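Local coordinates for putative uncharacterized protein smu.1108c (PDB 3L7Y), which is of unknown physiological role but binds magnesium and is probably a phosphatase of the haloacid dehalogenase-like superfamily, at residues H57-R62 and V295-L300; V37-T42 and K238-T243; T47-K52 and R86-D91; Q95-G100 and I106-Q111. All coordinates share one frame; numbering follows the deposited sequence.

In the fold
All four interactions belong to the domain built on the eight-stranded sheet, which carries the magnesium site of Asp-43, Asp-45 and Asp-252. Interaction 3 lies closest to it: the side chain of Leu-49 is about 8 Å from the metal. Interaction 1, on the outer surface, reaches interaction 3 through Phe-60 CD1, 3.6 Å from Phe-48 CZ, and interaction 2 through a probable hydrogen bond of 3.1 Å between Tyr-299 OH and Val-37 N. Interactions 2 and 4 involve strands of the same sheet and meet where Trp-240 CZ2 lies 3.7 Å from Thr-97 OG1. Phe-89 CG, 3.6 Å from Leu-96 CD1, connects interactions 3 and 4.

Interaction 1 of 4, residues H57-R62 and V295-L300; sequences HNRFQR and VIDNYL
Asp-297 pushes its carboxylate between two arginine side chains, Arg-59 and Arg-62, which reach it from one helix turn apart. Arg-62 and Asp-297 approach each other from opposite directions, and the arginine grips end-on, with one nitrogen for each oxygen: NH2 lies 2.7 Å from OD1 of Asp-297, on the syn lone pair, while NH1 lies 3.0 Å from OD2 of the same residue and meets it on the syn side, 25° out of the carboxylate plane. The guanidinium reaches this position because the chain of Arg-62 bends at chi2 and chi3. Arg-59 grips differently, crossing the acid obliquely: its chain runs extended (chi1 -179°, CG anti to the backbone N) and presents NE, at 3.0 Å, and NH2, at 3.2 Å, side-on to the anti side of Asp-297 OD2. Three N-H groups thus converge on OD2, whereas OD1 has one strong donor and a weak one, Arg-62 NH1. The contact joins helix 57-69 to the C-terminal helix 291-301, two helices of the haloacid dehalogenase-like domain, and it sits at the surface, away from the metal site. Apolar packing adjoins the charges, with Ile-296 resting on Ile-63 and Leu-67. Two cations about one carboxylate would be expected to favour its ionised form. Both guanidinium groups meet the acid at their edges, their planes turned by about 30° from that of the carboxylate.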
# COMPACT_ATOMS: atom_id res chain seq x y z
N HIS A 57 -5.81 -11.69 15.96
CA HIS A 57 -4.88 -10.96 16.81
C HIS A 57 -4.03 -11.88 17.68
O HIS A 57 -2.81 -11.76 17.70
CB HIS A 57 -5.64 -9.96 17.68
CG HIS A 57 -6.12 -8.76 16.93
ND1 HIS A 57 -7.26 -8.76 16.16
CD2 HIS A 57 -5.61 -7.51 16.83
CE1 HIS A 57 -7.43 -7.57 15.61
NE2 HIS A 57 -6.44 -6.79 16.01
N ASN A 58 -4.69 -12.80 18.39
CA ASN A 58 -3.98 -13.73 19.26
C ASN A 58 -2.95 -14.56 18.50
O ASN A 58 -1.79 -14.64 18.91
CB ASN A 58 -4.97 -14.64 19.99
CG ASN A 58 -5.83 -13.90 21.00
OD1 ASN A 58 -5.34 -13.04 21.74
ND2 ASN A 58 -7.11 -14.24 21.05
N ARG A 59 -3.38 -15.17 17.40
CA ARG A 59 -2.49 -16.04 16.65
C ARG A 59 -1.32 -15.22 16.15
O ARG A 59 -0.17 -15.68 16.18
CB ARG A 59 -3.23 -16.73 15.48
CG ARG A 59 -2.37 -17.68 14.66
CD ARG A 59 -3.17 -18.39 13.57
NE ARG A 59 -2.37 -19.43 12.92
CZ ARG A 59 -2.76 -20.12 11.85
NH1 ARG A 59 -3.94 -19.89 11.29
NH2 ARG A 59 -1.95 -21.05 11.34
N PHE A 60 -1.59 -13.99 15.71
CA PHE A 60 -0.54 -13.13 15.21
C PHE A 60 0.49 -12.77 16.27
O PHE A 60 1.69 -12.84 16.03
CB PHE A 60 -1.08 -11.83 14.62
CG PHE A 60 0.00 -10.84 14.28
CD1 PHE A 60 0.84 -11.07 13.19
CD2 PHE A 60 0.22 -9.73 15.07
CE1 PHE A 60 1.87 -10.18 12.89
CE2 PHE A 60 1.24 -8.84 14.77
CZ PHE A 60 2.06 -9.06 13.69
N GLN A 61 0.03 -12.34 17.44
CA GLN A 61 0.96 -11.91 18.47
C GLN A 61 1.88 -13.06 18.90
O GLN A 61 3.04 -12.84 19.22
CB GLN A 61 0.22 -11.26 19.65
CG GLN A 61 -0.30 -9.86 19.32
CD GLN A 61 -1.04 -9.20 20.46
OE1 GLN A 61 -1.98 -9.77 21.02
NE2 GLN A 61 -0.65 -7.97 20.79
N ARG A 62 1.35 -14.28 18.91
CA ARG A 62 2.15 -15.44 19.26
C ARG A 62 3.17 -15.72 18.15
O ARG A 62 4.31 -16.10 18.40
CB ARG A 62 1.25 -16.66 19.50
CG ARG A 62 1.92 -17.79 20.28
CD ARG A 62 2.57 -18.81 19.36
NE ARG A 62 1.60 -19.43 18.46
CZ ARG A 62 1.40 -19.86 17.22
NH1 ARG A 62 0.46 -20.29 16.39
NH2 ARG A 62 2.16 -19.44 16.21
N VAL A 295 0.71 -19.75 6.38
CA VAL A 295 2.00 -19.95 5.73
C VAL A 295 3.13 -19.68 6.71
O VAL A 295 4.10 -20.42 6.74
CB VAL A 295 2.15 -19.04 4.49
CG1 VAL A 295 3.59 -19.05 3.98
CG2 VAL A 295 1.18 -19.48 3.40
N ILE A 296 2.99 -18.65 7.53
CA ILE A 296 4.04 -18.32 8.49
C ILE A 296 4.20 -19.39 9.56
O ILE A 296 5.33 -19.76 9.88
CB ILE A 296 3.81 -16.95 9.17
CG1 ILE A 296 3.75 -15.82 8.14
CG2 ILE A 296 4.93 -16.68 10.17
CD1 ILE A 296 3.30 -14.46 8.75
N ASP A 297 3.09 -19.88 10.13
CA ASP A 297 3.14 -20.99 11.07
C ASP A 297 3.72 -22.25 10.44
O ASP A 297 4.39 -23.04 11.10
CB ASP A 297 1.76 -21.29 11.68
CG ASP A 297 1.54 -20.59 13.01
OD1 ASP A 297 2.54 -20.16 13.64
OD2 ASP A 297 0.38 -20.47 13.43
N ASN A 298 3.43 -22.45 9.15
CA ASN A 298 4.00 -23.56 8.40
C ASN A 298 5.51 -23.40 8.32
O ASN A 298 6.25 -24.36 8.54
CB ASN A 298 3.40 -23.61 6.99
CG ASN A 298 3.72 -24.89 6.26
OD1 ASN A 298 4.14 -24.88 5.10
ND2 ASN A 298 3.53 -26.01 6.94
N TYR A 299 5.98 -22.20 7.99
CA TYR A 299 7.41 -21.97 7.89
C TYR A 299 8.09 -22.18 9.24
O TYR A 299 9.10 -22.87 9.32
CB TYR A 299 7.77 -20.57 7.35
CG TYR A 299 9.25 -20.30 7.46
CD1 TYR A 299 10.15 -20.85 6.54
CD2 TYR A 299 9.77 -19.55 8.51
CE1 TYR A 299 11.52 -20.63 6.65
CE2 TYR A 299 11.14 -19.32 8.63
CZ TYR A 299 12.01 -19.86 7.70
OH TYR A 299 13.36 -19.65 7.82
N LEU A 300 7.52 -21.58 10.27
CA LEU A 300 8.04 -21.73 11.59
C LEU A 300 8.06 -23.20 12.01
O LEU A 300 9.02 -23.65 12.56
CB LEU A 300 7.25 -20.90 12.59
CG LEU A 300 7.36 -19.38 12.62
CD1 LEU A 300 6.42 -18.85 13.60
CD2 LEU A 300 8.69 -18.96 12.89

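Interaction 2 of 4, residues V37-T42 and K238-T243; sequences VKVIAT and KRWNFT
Strand 39-42 is a central strand of the eight-stranded sheet and leads into the metal-binding Asp-43; here its first residue, Val-39, and Lys-38 just before it meet the loop that follows helix 229-239. The middle of the contact is the ring of Phe-242, which is covered on both faces. Over one face lies the aliphatic part of Lys-38, with CB 3.9 Å from the ring centroid and 6° off the ring normal, a well-centred CH-pi contact. The lysine chain, extended beyond CG, then passes across the ring, and its CD comes to 3.4 Å from CE1 of Phe-242. Over the opposite face the backbone carbonyl of Trp-240 places its oxygen 3.5 Å above the plane of the Phe-242 ring, near the centre, so the ring is sandwiched between a hydrocarbon chain and a peptide group. Val-39 divides its surface between the two aromatics: CG1 lies 3.9 Å from Phe-242 CD2, and CB 4.1 Å from Trp-240 CZ3. Chi1 of -57° sets CG of Phe-242 beside its own backbone N, which turns the ring toward the strand. Around this group, Leu-233 and Leu-237 of helix 229-239 also pack on Val-39, and Arg-73 makes a cation-pi contact with Trp-240. No hydrogen bond crosses between the segments. Such packing of a helix and the loop after it against the parallel part of a mixed sheet belongs to the Rossmann-like alpha/beta core of haloacid dehalogenase-like proteins.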
# COMPACT_ATOMS: atom_id res chain seq x y z
N VAL A 37 14.17 -17.63 5.54
CA VAL A 37 13.47 -16.34 5.53
C VAL A 37 13.95 -15.42 6.65
O VAL A 37 13.97 -15.82 7.81
CB VAL A 37 11.94 -16.55 5.64
CG1 VAL A 37 11.22 -15.21 5.73
CG2 VAL A 37 11.42 -17.35 4.46
N LYS A 38 14.34 -14.18 6.29
CA LYS A 38 14.79 -13.18 7.26
C LYS A 38 13.89 -11.95 7.34
O LYS A 38 13.89 -11.22 8.33
CB LYS A 38 16.24 -12.79 6.96
CG LYS A 38 17.19 -13.98 7.13
CD LYS A 38 18.65 -13.64 6.86
CE LYS A 38 19.48 -14.93 6.83
NZ LYS A 38 20.95 -14.66 6.85
N VAL A 39 13.12 -11.71 6.29
CA VAL A 39 12.10 -10.67 6.34
C VAL A 39 10.81 -11.19 5.74
O VAL A 39 10.82 -11.91 4.74
CB VAL A 39 12.58 -9.29 5.77
CG1 VAL A 39 13.91 -9.42 5.04
CG2 VAL A 39 11.49 -8.61 4.92
N ILE A 40 9.70 -10.88 6.41
CA ILE A 40 8.37 -11.27 5.97
C ILE A 40 7.59 -9.98 5.76
O ILE A 40 7.46 -9.16 6.67
CB ILE A 40 7.66 -12.11 7.04
CG1 ILE A 40 8.44 -13.40 7.33
CG2 ILE A 40 6.21 -12.42 6.61
CD1 ILE A 40 7.79 -14.26 8.40
N ALA A 41 7.06 -9.81 4.55
CA ALA A 41 6.36 -8.58 4.20
C ALA A 41 4.97 -8.91 3.74
O ALA A 41 4.78 -9.80 2.93
CB ALA A 41 7.12 -7.85 3.07
N THR A 42 3.98 -8.22 4.26
CA THR A 42 2.62 -8.50 3.83
C THR A 42 1.80 -7.28 3.47
O THR A 42 1.80 -6.26 4.17
CB THR A 42 1.85 -9.29 4.88
OG1 THR A 42 0.59 -9.69 4.33
CG2 THR A 42 1.60 -8.42 6.10
N LYS A 238 18.39 -3.92 1.46
CA LYS A 238 19.71 -3.29 1.29
C LYS A 238 20.22 -2.75 2.62
O LYS A 238 21.40 -2.81 2.93
CB LYS A 238 19.65 -2.18 0.24
CG LYS A 238 20.93 -1.36 0.11
CD LYS A 238 20.78 -0.27 -0.94
CE LYS A 238 22.02 0.62 -1.03
NZ LYS A 238 23.24 -0.11 -1.48
N ARG A 239 19.30 -2.23 3.42
CA ARG A 239 19.67 -1.65 4.70
C ARG A 239 19.97 -2.72 5.76
O ARG A 239 20.84 -2.53 6.60
CB ARG A 239 18.56 -0.71 5.16
CG ARG A 239 18.61 -0.31 6.62
CD ARG A 239 17.37 0.48 7.00
NE ARG A 239 17.07 1.52 6.01
CZ ARG A 239 17.42 2.79 6.13
NH1 ARG A 239 18.08 3.20 7.21
NH2 ARG A 239 17.10 3.66 5.18
N TRP A 240 19.25 -3.84 5.71
CA TRP A 240 19.49 -4.92 6.66
C TRP A 240 20.51 -5.92 6.13
O TRP A 240 20.75 -6.96 6.73
CB TRP A 240 18.19 -5.64 7.02
CG TRP A 240 17.19 -4.75 7.67
CD1 TRP A 240 17.43 -3.74 8.55
CD2 TRP A 240 15.76 -4.81 7.51
NE1 TRP A 240 16.25 -3.16 8.94
CE2 TRP A 240 15.21 -3.80 8.32
CE3 TRP A 240 14.90 -5.63 6.77
CZ2 TRP A 240 13.84 -3.58 8.40
CZ3 TRP A 240 13.54 -5.41 6.85
CH2 TRP A 240 13.02 -4.38 7.66
N ASN A 241 21.10 -5.60 4.99
CA ASN A 241 22.08 -6.46 4.35
C ASN A 241 21.57 -7.88 4.10
O ASN A 241 22.24 -8.86 4.46
CB ASN A 241 23.36 -6.52 5.17
CG ASN A 241 24.58 -6.62 4.31
OD1 ASN A 241 24.79 -5.79 3.44
ND2 ASN A 241 25.39 -7.65 4.55
N PHE A 242 20.38 -7.98 3.51
CA PHE A 242 19.87 -9.26 3.05
C PHE A 242 19.64 -9.19 1.56
O PHE A 242 19.78 -8.12 0.93
CB PHE A 242 18.54 -9.63 3.72
CG PHE A 242 18.60 -9.68 5.22
CD1 PHE A 242 19.60 -10.39 5.86
CD2 PHE A 242 17.65 -9.03 5.98
CE1 PHE A 242 19.65 -10.43 7.25
CE2 PHE A 242 17.69 -9.06 7.37
CZ PHE A 242 18.69 -9.77 8.00
N THR A 243 19.26 -10.32 0.98
CA THR A 243 18.87 -10.34 -0.42
C THR A 243 17.44 -10.82 -0.55
O THR A 243 16.82 -11.26 0.42
CB THR A 243 19.76 -11.24 -1.28
OG1 THR A 243 19.42 -12.62 -1.06
CG2 THR A 243 21.22 -11.01 -0.97

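Interaction 3 of 4, residues T47-K52 and R86-D91; sequences TFLNSK and REHFPD
Phe-48, the last residue of helix 44-48, meets Phe-89 ring to ring. This short helix directly follows strand 39-42 and includes Asp-45, a magnesium ligand; its position is consistent with the squiggle of haloacid dehalogenase-like proteins. CG of Phe-48 stands anti to the backbone N (chi1 -174°), which carries the ring toward residues 86-91, where CE2 comes to 3.7 Å from CZ of Phe-89. The two side chains arrive from opposite directions, and their ring planes are inclined at 47° with the centroids of Phe-48 and Phe-89 5.6 Å apart, so the rings meet obliquely. Phe-60 adds a third aromatic, edge-to-face with Phe-48, and Tyr-55 a fourth. Leu-49, where the chain leaves the helix, crosses His-88 at about a right angle and uses both branches: CD1 lies 3.6 Å from CE1 of the imidazole of His-88, while CD2 lies 4.0 Å from its ND1. Met-44, in the same short helix, touches Leu-49, His-88 and Phe-89. Beyond Leu-49 the chain turns away from the contact, with a weak bond from Lys-52 N to Asn-50 OD1. Across from it, a type I turn from Arg-86 to Phe-89, closed by Phe-89 N to Arg-86 O, carries both partners, His-88 and Phe-89. With no hydrogen bond or charge pair spanning the two segments, the contact rests on apolar and aromatic packing, largely buried from solvent, and even the imidazole is met here by methyl groups rather than by a polar partner.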
# COMPACT_ATOMS: atom_id res chain seq x y z
N THR A 47 -5.39 -9.28 2.08
CA THR A 47 -4.26 -10.17 2.28
C THR A 47 -4.13 -10.53 3.77
O THR A 47 -4.69 -11.53 4.21
CB THR A 47 -2.95 -9.56 1.75
OG1 THR A 47 -3.11 -9.22 0.36
CG2 THR A 47 -1.78 -10.55 1.89
N PHE A 48 -3.40 -9.72 4.54
CA PHE A 48 -3.30 -9.93 5.99
C PHE A 48 -4.69 -9.79 6.60
O PHE A 48 -5.09 -10.57 7.46
CB PHE A 48 -2.33 -8.93 6.62
CG PHE A 48 -2.05 -9.16 8.10
CD1 PHE A 48 -1.09 -10.09 8.52
CD2 PHE A 48 -2.70 -8.41 9.07
CE1 PHE A 48 -0.82 -10.28 9.88
CE2 PHE A 48 -2.43 -8.58 10.44
CZ PHE A 48 -1.48 -9.54 10.84
N LEU A 49 -5.43 -8.78 6.15
CA LEU A 49 -6.77 -8.52 6.68
C LEU A 49 -7.82 -9.38 5.99
O LEU A 49 -7.75 -9.61 4.77
CB LEU A 49 -7.13 -7.04 6.53
CG LEU A 49 -6.20 -6.08 7.28
CD1 LEU A 49 -6.60 -4.62 7.02
CD2 LEU A 49 -6.20 -6.41 8.79
N ASN A 50 -8.78 -9.85 6.77
CA ASN A 50 -9.87 -10.65 6.24
C ASN A 50 -10.91 -9.72 5.62
O ASN A 50 -10.71 -8.52 5.61
CB ASN A 50 -10.48 -11.55 7.33
CG ASN A 50 -11.16 -10.76 8.45
OD1 ASN A 50 -11.63 -9.65 8.25
ND2 ASN A 50 -11.23 -11.36 9.63
N SER A 51 -11.99 -10.27 5.10
CA SER A 51 -13.01 -9.45 4.45
C SER A 51 -13.74 -8.49 5.41
O SER A 51 -14.34 -7.51 4.98
CB SER A 51 -14.01 -10.35 3.71
OG SER A 51 -13.47 -10.75 2.46
N LYS A 52 -13.67 -8.77 6.71
CA LYS A 52 -14.25 -7.89 7.72
C LYS A 52 -13.25 -6.82 8.16
O LYS A 52 -13.58 -5.95 8.96
CB LYS A 52 -14.73 -8.69 8.93
CG LYS A 52 -15.77 -9.75 8.63
N ARG A 86 -0.87 1.72 11.66
CA ARG A 86 -0.40 1.40 13.00
C ARG A 86 -1.58 1.02 13.88
O ARG A 86 -1.43 0.25 14.83
CB ARG A 86 0.35 2.58 13.62
CG ARG A 86 -0.54 3.77 13.88
CD ARG A 86 -0.18 4.46 15.17
NE ARG A 86 1.01 5.29 15.07
CZ ARG A 86 1.00 6.56 14.67
NH1 ARG A 86 -0.14 7.14 14.31
NH2 ARG A 86 2.13 7.25 14.63
N GLU A 87 -2.76 1.55 13.56
CA GLU A 87 -3.95 1.31 14.37
C GLU A 87 -4.29 -0.18 14.42
O GLU A 87 -4.95 -0.66 15.35
CB GLU A 87 -5.16 2.07 13.82
CG GLU A 87 -5.16 3.57 14.08
CD GLU A 87 -6.42 4.23 13.55
OE1 GLU A 87 -6.91 5.18 14.18
OE2 GLU A 87 -6.94 3.79 12.51
N HIS A 88 -3.85 -0.92 13.40
CA HIS A 88 -4.13 -2.36 13.33
C HIS A 88 -3.27 -3.14 14.32
O HIS A 88 -3.55 -4.29 14.65
CB HIS A 88 -3.89 -2.89 11.91
CG HIS A 88 -4.88 -2.42 10.89
ND1 HIS A 88 -6.16 -2.93 10.80
CD2 HIS A 88 -4.77 -1.50 9.90
CE1 HIS A 88 -6.80 -2.34 9.81
NE2 HIS A 88 -5.98 -1.47 9.24
N PHE A 89 -2.20 -2.51 14.79
CA PHE A 89 -1.25 -3.15 15.70
C PHE A 89 -1.06 -2.29 16.96
O PHE A 89 0.06 -1.88 17.30
CB PHE A 89 0.08 -3.36 14.96
CG PHE A 89 -0.08 -4.13 13.67
CD1 PHE A 89 -0.17 -3.48 12.45
CD2 PHE A 89 -0.14 -5.51 13.68
CE1 PHE A 89 -0.31 -4.20 11.26
CE2 PHE A 89 -0.29 -6.23 12.51
CZ PHE A 89 -0.38 -5.57 11.29
N PRO A 90 -2.16 -2.05 17.69
CA PRO A 90 -2.14 -1.08 18.79
C PRO A 90 -1.07 -1.40 19.81
O PRO A 90 -0.46 -0.48 20.36
CB PRO A 90 -3.53 -1.25 19.44
CG PRO A 90 -4.35 -2.02 18.47
CD PRO A 90 -3.41 -2.83 17.63
N ASP A 91 -0.84 -2.69 20.06
CA ASP A 91 0.03 -3.10 21.16
C ASP A 91 1.43 -3.52 20.73
O ASP A 91 2.25 -3.87 21.57
CB ASP A 91 -0.61 -4.25 21.96
CG ASP A 91 -1.97 -3.89 22.55
OD1 ASP A 91 -2.19 -2.70 22.88
OD2 ASP A 91 -2.81 -4.80 22.67

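Interaction 4 of 4, residues Q95-G100 and I106-Q111; sequences QLTFVG and IISKNQ
Phe-98 and Ile-107 form the tight centre of an antiparallel beta hairpin, strands 97-100 and 105-108, at one side of the eight-stranded sheet. They are a hydrogen-bonded pair, flanked by the non-hydrogen-bonded pairs Thr-97 with Ser-108 and Val-99 with Ile-106: Phe-98 N reaches Ile-107 O at 2.7 Å, nearly straight at 175°, and Ile-107 N returns a bond of 2.9 Å to Phe-98 O. On the face of Thr-97 and Val-99, Val-99 CG2 rests 4.2 Å from Ile-106 CG1, and Thr-97 CG2 lies near Ile-106 CG2. Ala-232 and Leu-236 of helix 229-239 cover this side, whereas Tyr-82 meets the ring of Phe-98 edge-to-face on the other. Toward Gln-95 and Lys-109 the pairing loosens. Lys-109, exposed in the type I' turn from Ser-108 to Gln-111, offers its N to Leu-96 O in a weak bond of 3.3 Å, and its side chain bends so that CE merely approaches Gln-95 O. A water bridges the two segments here, donating to Leu-96 O and accepting from Asn-110 N. On the Thr-97 face, the torsions of Thr-97 (chi1 -63°) and Ser-108 (chi1 -177°) bring their hydroxyls into a hydrogen bond, Thr-97 OG1 2.7 Å from Ser-108 OG.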
# COMPACT_ATOMS: atom_id res chain seq x y z
N GLN A 95 7.15 -2.35 17.26
CA GLN A 95 8.09 -3.45 17.03
C GLN A 95 8.14 -3.86 15.55
O GLN A 95 8.85 -4.79 15.18
CB GLN A 95 7.69 -4.66 17.88
CG GLN A 95 7.32 -4.29 19.31
CD GLN A 95 6.65 -5.44 20.05
OE1 GLN A 95 5.85 -5.22 20.96
NE2 GLN A 95 6.98 -6.66 19.66
N LEU A 96 7.38 -3.17 14.71
CA LEU A 96 7.28 -3.59 13.32
C LEU A 96 7.85 -2.53 12.38
O LEU A 96 8.13 -1.42 12.80
CB LEU A 96 5.83 -3.91 12.95
CG LEU A 96 4.96 -4.70 13.92
CD1 LEU A 96 3.53 -4.66 13.45
CD2 LEU A 96 5.45 -6.15 14.09
N THR A 97 8.02 -2.89 11.12
CA THR A 97 8.36 -1.92 10.10
C THR A 97 7.15 -1.74 9.20
O THR A 97 6.48 -2.71 8.85
CB THR A 97 9.55 -2.37 9.25
OG1 THR A 97 10.71 -2.47 10.09
CG2 THR A 97 9.82 -1.36 8.11
N PHE A 98 6.89 -0.50 8.82
CA PHE A 98 5.72 -0.17 8.01
C PHE A 98 6.15 0.49 6.71
O PHE A 98 6.94 1.42 6.71
CB PHE A 98 4.84 0.83 8.77
CG PHE A 98 4.09 0.24 9.93
CD1 PHE A 98 2.83 -0.28 9.75
CD2 PHE A 98 4.63 0.25 11.20
CE1 PHE A 98 2.12 -0.80 10.82
CE2 PHE A 98 3.93 -0.28 12.26
CZ PHE A 98 2.66 -0.80 12.07
N VAL A 99 5.62 -0.02 5.60
CA VAL A 99 5.76 0.66 4.31
C VAL A 99 4.36 1.16 3.95
O VAL A 99 3.47 0.34 3.66
CB VAL A 99 6.29 -0.29 3.21
CG1 VAL A 99 6.33 0.41 1.84
CG2 VAL A 99 7.67 -0.81 3.59
N GLY A 100 4.16 2.47 4.00
CA GLY A 100 2.88 3.05 3.63
C GLY A 100 2.94 3.82 2.32
O GLY A 100 4.02 4.08 1.81
N ILE A 106 8.27 5.15 4.88
CA ILE A 106 8.70 3.97 5.63
C ILE A 106 9.05 4.32 7.07
O ILE A 106 9.84 5.23 7.34
CB ILE A 106 9.90 3.26 4.98
CG1 ILE A 106 9.61 2.95 3.50
CG2 ILE A 106 10.22 1.97 5.72
CD1 ILE A 106 10.76 2.28 2.78
N ILE A 107 8.42 3.60 8.00
CA ILE A 107 8.69 3.74 9.43
C ILE A 107 9.16 2.39 9.98
O ILE A 107 8.65 1.35 9.59
CB ILE A 107 7.42 4.19 10.19
CG1 ILE A 107 7.22 5.71 10.06
CG2 ILE A 107 7.54 3.86 11.67
CD1 ILE A 107 6.87 6.19 8.67
N SER A 108 10.16 2.41 10.86
CA SER A 108 10.58 1.19 11.56
C SER A 108 10.89 1.52 13.01
O SER A 108 11.45 2.57 13.31
CB SER A 108 11.79 0.54 10.88
OG SER A 108 12.14 -0.67 11.54
N LYS A 109 10.50 0.63 13.92
CA LYS A 109 10.71 0.88 15.33
C LYS A 109 10.13 2.24 15.75
O LYS A 109 10.69 2.95 16.58
CB LYS A 109 12.20 0.80 15.67
CG LYS A 109 12.85 -0.54 15.27
CD LYS A 109 12.14 -1.71 15.94
CE LYS A 109 12.55 -3.05 15.34
NZ LYS A 109 13.99 -3.38 15.57
N ASN A 110 8.99 2.59 15.17
CA ASN A 110 8.29 3.80 15.57
C ASN A 110 9.06 5.05 15.19
O ASN A 110 8.81 6.11 15.74
CB ASN A 110 8.02 3.78 17.08
CG ASN A 110 6.95 4.77 17.50
OD1 ASN A 110 7.03 5.37 18.57
ND2 ASN A 110 5.94 4.94 16.66
N GLN A 111 9.98 4.92 14.23
CA GLN A 111 10.77 6.05 13.74
C GLN A 111 10.74 6.17 12.22
O GLN A 111 10.71 5.16 11.50
CB GLN A 111 12.24 5.91 14.18
CG GLN A 111 12.45 5.79 15.68
CD GLN A 111 12.18 7.08 16.40
OE1 GLN A 111 12.33 8.16 15.83
NE2 GLN A 111 11.77 6.99 17.65
O HOH W 1 6.99 1.12 13.75